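Local coordinates for CENP-V/GFA domain-containing protein (Rhodobacter sphaeroides 2.4.1, PDB 3FAC) that is of uncharacterised function but belongs to the Gfa family of zinc-binding proteins and may have carbon-sulfur lyase activity, at residues Lys2-Val14 with Trp68-Gln80. Residues are numbered along the deposited sequence; the frame is centred on the assembly and turned at random.
Sequences KGTCHCGAVEIEV and WFCRTCGIYTHHQ
The turns of two antiparallel hairpins meet here, with Cys5 CA 5.7 Å from Ile75 CA and Cys7 CA 5.3 Å from Cys73 CA. The hairpins belong to the two facing sheets of a beta-tent fold. The Cys-X-Cys of one turn and the Cys-X-X-Cys of the other form a four-cysteine cluster, consistent with the structural zinc site of the Gfa family. The placement of Cys70 SG within it is doubtful. Cys5 SG is 3.4 Å from Cys73 SG. Cys7 SG comes within 2.6 Å of Cys73 SG, longer than an ordinary disulfide, so the state of this pair is doubtful. His6 sets its CB against Ile75 CG1, while its ring, with CG anti to the backbone N (chi1 -170°), swings away from the other turn. Thr72 packs by CB and CG2 on Cys7; Thr72 OG1 is hydrogen-bonded to Asn54 OD1. Beyond the cysteines, along the strands, the packing is largely apolar. Val10 CG2 touches Cys70 CB at 3.9 Å, and Val10 CG1 meets Thr77 CG2 at 4.2 Å, the two side chains crossing near a right angle. Thr77 OG1 and His78 ND1 share a hydrogen bond of 2.9 Å, and Ile12 CG2 comes to the His78 ring obliquely, 4.5 Å from His78 ND1.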
# COMPACT_ATOMS: atom_id res chain seq x y z
N LYS A 2 -0.51 -12.51 -2.99
CA LYS A 2 -1.27 -11.73 -3.96
C LYS A 2 -2.01 -10.52 -3.40
O LYS A 2 -2.62 -10.58 -2.33
CB LYS A 2 -2.27 -12.65 -4.68
CG LYS A 2 -3.24 -11.92 -5.59
CD LYS A 2 -4.18 -12.89 -6.30
CE LYS A 2 -3.44 -13.77 -7.28
NZ LYS A 2 -4.34 -14.80 -7.86
N GLY A 3 -1.95 -9.42 -4.15
CA GLY A 3 -2.63 -8.20 -3.75
C GLY A 3 -3.50 -7.76 -4.92
O GLY A 3 -3.06 -7.83 -6.07
N THR A 4 -4.72 -7.33 -4.64
CA THR A 4 -5.62 -6.90 -5.71
C THR A 4 -6.57 -5.80 -5.25
O THR A 4 -7.08 -5.85 -4.13
CB THR A 4 -6.48 -8.06 -6.22
OG1 THR A 4 -7.22 -8.61 -5.13
CG2 THR A 4 -5.61 -9.15 -6.84
N CYS A 5 -6.82 -4.82 -6.11
CA CYS A 5 -7.74 -3.75 -5.75
C CYS A 5 -9.14 -4.35 -5.82
O CYS A 5 -9.30 -5.53 -6.16
CB CYS A 5 -7.62 -2.56 -6.71
SG CYS A 5 -8.23 -2.82 -8.40
N HIS A 6 -10.16 -3.56 -5.50
CA HIS A 6 -11.52 -4.08 -5.52
C HIS A 6 -11.99 -4.39 -6.94
O HIS A 6 -12.42 -5.51 -7.22
CB HIS A 6 -12.48 -3.11 -4.87
CG HIS A 6 -13.84 -3.69 -4.66
ND1 HIS A 6 -14.06 -4.77 -3.83
CD2 HIS A 6 -15.04 -3.38 -5.20
CE1 HIS A 6 -15.34 -5.11 -3.88
NE2 HIS A 6 -15.95 -4.28 -4.70
N CYS A 7 -11.90 -3.40 -7.83
CA CYS A 7 -12.29 -3.56 -9.23
C CYS A 7 -11.66 -4.84 -9.79
O CYS A 7 -12.21 -5.48 -10.69
CB CYS A 7 -11.82 -2.36 -10.08
SG CYS A 7 -10.17 -1.68 -9.61
N GLY A 8 -10.50 -5.19 -9.24
CA GLY A 8 -9.79 -6.37 -9.69
C GLY A 8 -8.90 -6.04 -10.87
O GLY A 8 -8.23 -6.90 -11.42
N ALA A 9 -8.91 -4.76 -11.25
CA ALA A 9 -8.10 -4.28 -12.37
C ALA A 9 -6.61 -4.37 -12.07
O ALA A 9 -5.80 -4.63 -12.96
CB ALA A 9 -8.48 -2.84 -12.70
N VAL A 10 -6.24 -4.15 -10.82
CA VAL A 10 -4.83 -4.17 -10.44
C VAL A 10 -4.44 -5.38 -9.58
O VAL A 10 -5.15 -5.75 -8.64
CB VAL A 10 -4.47 -2.89 -9.65
CG1 VAL A 10 -2.97 -2.74 -9.57
CG2 VAL A 10 -5.10 -1.67 -10.30
N GLU A 11 -3.31 -5.99 -9.91
CA GLU A 11 -2.81 -7.12 -9.14
C GLU A 11 -1.31 -7.02 -8.94
O GLU A 11 -0.55 -6.88 -9.90
CB GLU A 11 -3.11 -8.46 -9.82
CG GLU A 11 -2.59 -9.64 -8.98
CD GLU A 11 -2.93 -11.00 -9.56
OE1 GLU A 11 -4.12 -11.24 -9.86
OE2 GLU A 11 -2.01 -11.84 -9.68
N ILE A 12 -0.88 -7.08 -7.69
CA ILE A 12 0.54 -7.01 -7.39
C ILE A 12 1.02 -8.35 -6.84
O ILE A 12 0.22 -9.24 -6.53
CB ILE A 12 0.84 -5.90 -6.36
CG1 ILE A 12 0.07 -6.16 -5.07
CG2 ILE A 12 0.48 -4.54 -6.93
CD1 ILE A 12 0.44 -5.22 -3.94
N GLU A 13 2.34 -8.48 -6.75
CA GLU A 13 2.99 -9.69 -6.23
C GLU A 13 4.04 -9.14 -5.28
O GLU A 13 5.09 -8.66 -5.72
CB GLU A 13 3.65 -10.45 -7.39
CG GLU A 13 3.66 -11.96 -7.24
CD GLU A 13 4.67 -12.46 -6.23
OE1 GLU A 13 4.61 -12.04 -5.06
OE2 GLU A 13 5.53 -13.28 -6.62
N VAL A 14 3.77 -9.18 -3.98
CA VAL A 14 4.71 -8.62 -3.02
C VAL A 14 5.11 -9.52 -1.84
O VAL A 14 4.33 -10.32 -1.35
CB VAL A 14 4.17 -7.29 -2.45
CG1 VAL A 14 2.86 -7.52 -1.73
CG2 VAL A 14 5.19 -6.66 -1.51
N TRP A 68 0.12 5.30 -5.21
CA TRP A 68 -0.65 4.78 -6.34
C TRP A 68 -2.01 4.30 -5.88
O TRP A 68 -2.17 3.80 -4.77
CB TRP A 68 0.07 3.62 -7.02
CG TRP A 68 1.52 3.84 -7.25
CD1 TRP A 68 2.54 3.65 -6.36
CD2 TRP A 68 2.13 4.33 -8.45
NE1 TRP A 68 3.74 3.98 -6.93
CE2 TRP A 68 3.52 4.40 -8.21
CE3 TRP A 68 1.64 4.71 -9.71
CZ2 TRP A 68 4.43 4.84 -9.18
CZ3 TRP A 68 2.55 5.15 -10.68
CH2 TRP A 68 3.93 5.21 -10.41
N PHE A 69 -3.01 4.44 -6.75
CA PHE A 69 -4.36 3.99 -6.45
C PHE A 69 -5.08 3.67 -7.75
O PHE A 69 -4.85 4.30 -8.78
CB PHE A 69 -5.12 5.05 -5.64
CG PHE A 69 -5.53 6.26 -6.43
CD1 PHE A 69 -6.65 6.24 -7.25
CD2 PHE A 69 -4.81 7.45 -6.32
CE1 PHE A 69 -7.05 7.37 -7.96
CE2 PHE A 69 -5.20 8.59 -7.02
CZ PHE A 69 -6.32 8.55 -7.85
N CYS A 70 -5.94 2.65 -7.70
CA CYS A 70 -6.70 2.22 -8.87
C CYS A 70 -7.68 3.30 -9.33
O CYS A 70 -8.49 3.77 -8.55
CB CYS A 70 -7.46 0.94 -8.52
SG CYS A 70 -8.45 0.29 -9.87
N ARG A 71 -7.60 3.69 -10.60
CA ARG A 71 -8.47 4.74 -11.13
C ARG A 71 -9.95 4.35 -11.19
O ARG A 71 -10.82 5.22 -11.27
CB ARG A 71 -8.01 5.16 -12.54
CG ARG A 71 -8.19 4.08 -13.59
CD ARG A 71 -7.39 4.34 -14.86
NE ARG A 71 -7.85 5.52 -15.58
CZ ARG A 71 -9.01 5.61 -16.23
NH1 ARG A 71 -9.85 4.58 -16.26
NH2 ARG A 71 -9.33 6.74 -16.86
N THR A 72 -10.23 3.05 -11.15
CA THR A 72 -11.60 2.58 -11.23
C THR A 72 -12.30 2.47 -9.88
O THR A 72 -13.35 3.09 -9.67
CB THR A 72 -11.67 1.20 -11.94
OG1 THR A 72 -11.03 1.30 -13.21
CG2 THR A 72 -13.11 0.78 -12.15
N CYS A 73 -11.73 1.68 -8.97
CA CYS A 73 -12.34 1.51 -7.66
C CYS A 73 -11.78 2.47 -6.61
O CYS A 73 -12.28 2.55 -5.48
CB CYS A 73 -12.18 0.05 -7.20
SG CYS A 73 -10.49 -0.61 -7.29
N GLY A 74 -10.74 3.21 -6.99
CA GLY A 74 -10.15 4.18 -6.08
C GLY A 74 -9.38 3.58 -4.91
O GLY A 74 -8.96 4.30 -4.01
N ILE A 75 -9.18 2.26 -4.93
CA ILE A 75 -8.47 1.59 -3.84
C ILE A 75 -6.96 1.77 -3.85
O ILE A 75 -6.28 1.50 -4.84
CB ILE A 75 -8.77 0.08 -3.84
CG1 ILE A 75 -10.27 -0.16 -3.60
CG2 ILE A 75 -7.93 -0.62 -2.77
CD1 ILE A 75 -10.80 0.46 -2.31
N TYR A 76 -6.43 2.25 -2.73
CA TYR A 76 -5.00 2.46 -2.57
C TYR A 76 -4.27 1.11 -2.49
O TYR A 76 -4.51 0.32 -1.58
CB TYR A 76 -4.76 3.27 -1.29
CG TYR A 76 -3.49 2.95 -0.54
CD1 TYR A 76 -2.23 3.22 -1.10
CD2 TYR A 76 -3.54 2.44 0.76
CE1 TYR A 76 -1.06 2.98 -0.38
CE2 TYR A 76 -2.37 2.20 1.49
CZ TYR A 76 -1.14 2.48 0.92
OH TYR A 76 0.01 2.27 1.65
N THR A 77 -3.39 0.85 -3.45
CA THR A 77 -2.64 -0.40 -3.49
C THR A 77 -1.34 -0.33 -2.69
O THR A 77 -1.17 -1.03 -1.69
CB THR A 77 -2.29 -0.81 -4.94
OG1 THR A 77 -1.61 0.27 -5.59
CG2 THR A 77 -3.54 -1.16 -5.73
N HIS A 78 -0.42 0.52 -3.15
CA HIS A 78 0.88 0.67 -2.50
C HIS A 78 1.47 2.05 -2.77
O HIS A 78 0.93 2.82 -3.56
CB HIS A 78 1.85 -0.39 -3.03
CG HIS A 78 2.17 -0.23 -4.48
ND1 HIS A 78 1.22 -0.35 -5.47
CD2 HIS A 78 3.33 0.08 -5.11
CE1 HIS A 78 1.78 -0.13 -6.65
NE2 HIS A 78 3.06 0.13 -6.46
N HIS A 79 2.59 2.35 -2.11
CA HIS A 79 3.27 3.62 -2.30
C HIS A 79 4.74 3.52 -1.93
O HIS A 79 5.14 2.66 -1.15
CB HIS A 79 2.62 4.72 -1.44
CG HIS A 79 2.85 4.55 0.03
ND1 HIS A 79 2.16 3.64 0.79
CD2 HIS A 79 3.70 5.19 0.87
CE1 HIS A 79 2.58 3.72 2.04
NE2 HIS A 79 3.51 4.65 2.12
N GLN A 80 5.55 4.41 -2.49
CA GLN A 80 6.98 4.42 -2.21
C GLN A 80 7.22 5.44 -1.10
O GLN A 80 7.26 6.64 -1.35
CB GLN A 80 7.77 4.81 -3.46
CG GLN A 80 9.28 4.86 -3.24
CD GLN A 80 10.03 5.26 -4.49
OE1 GLN A 80 9.97 4.58 -5.52
NE2 GLN A 80 10.75 6.38 -4.42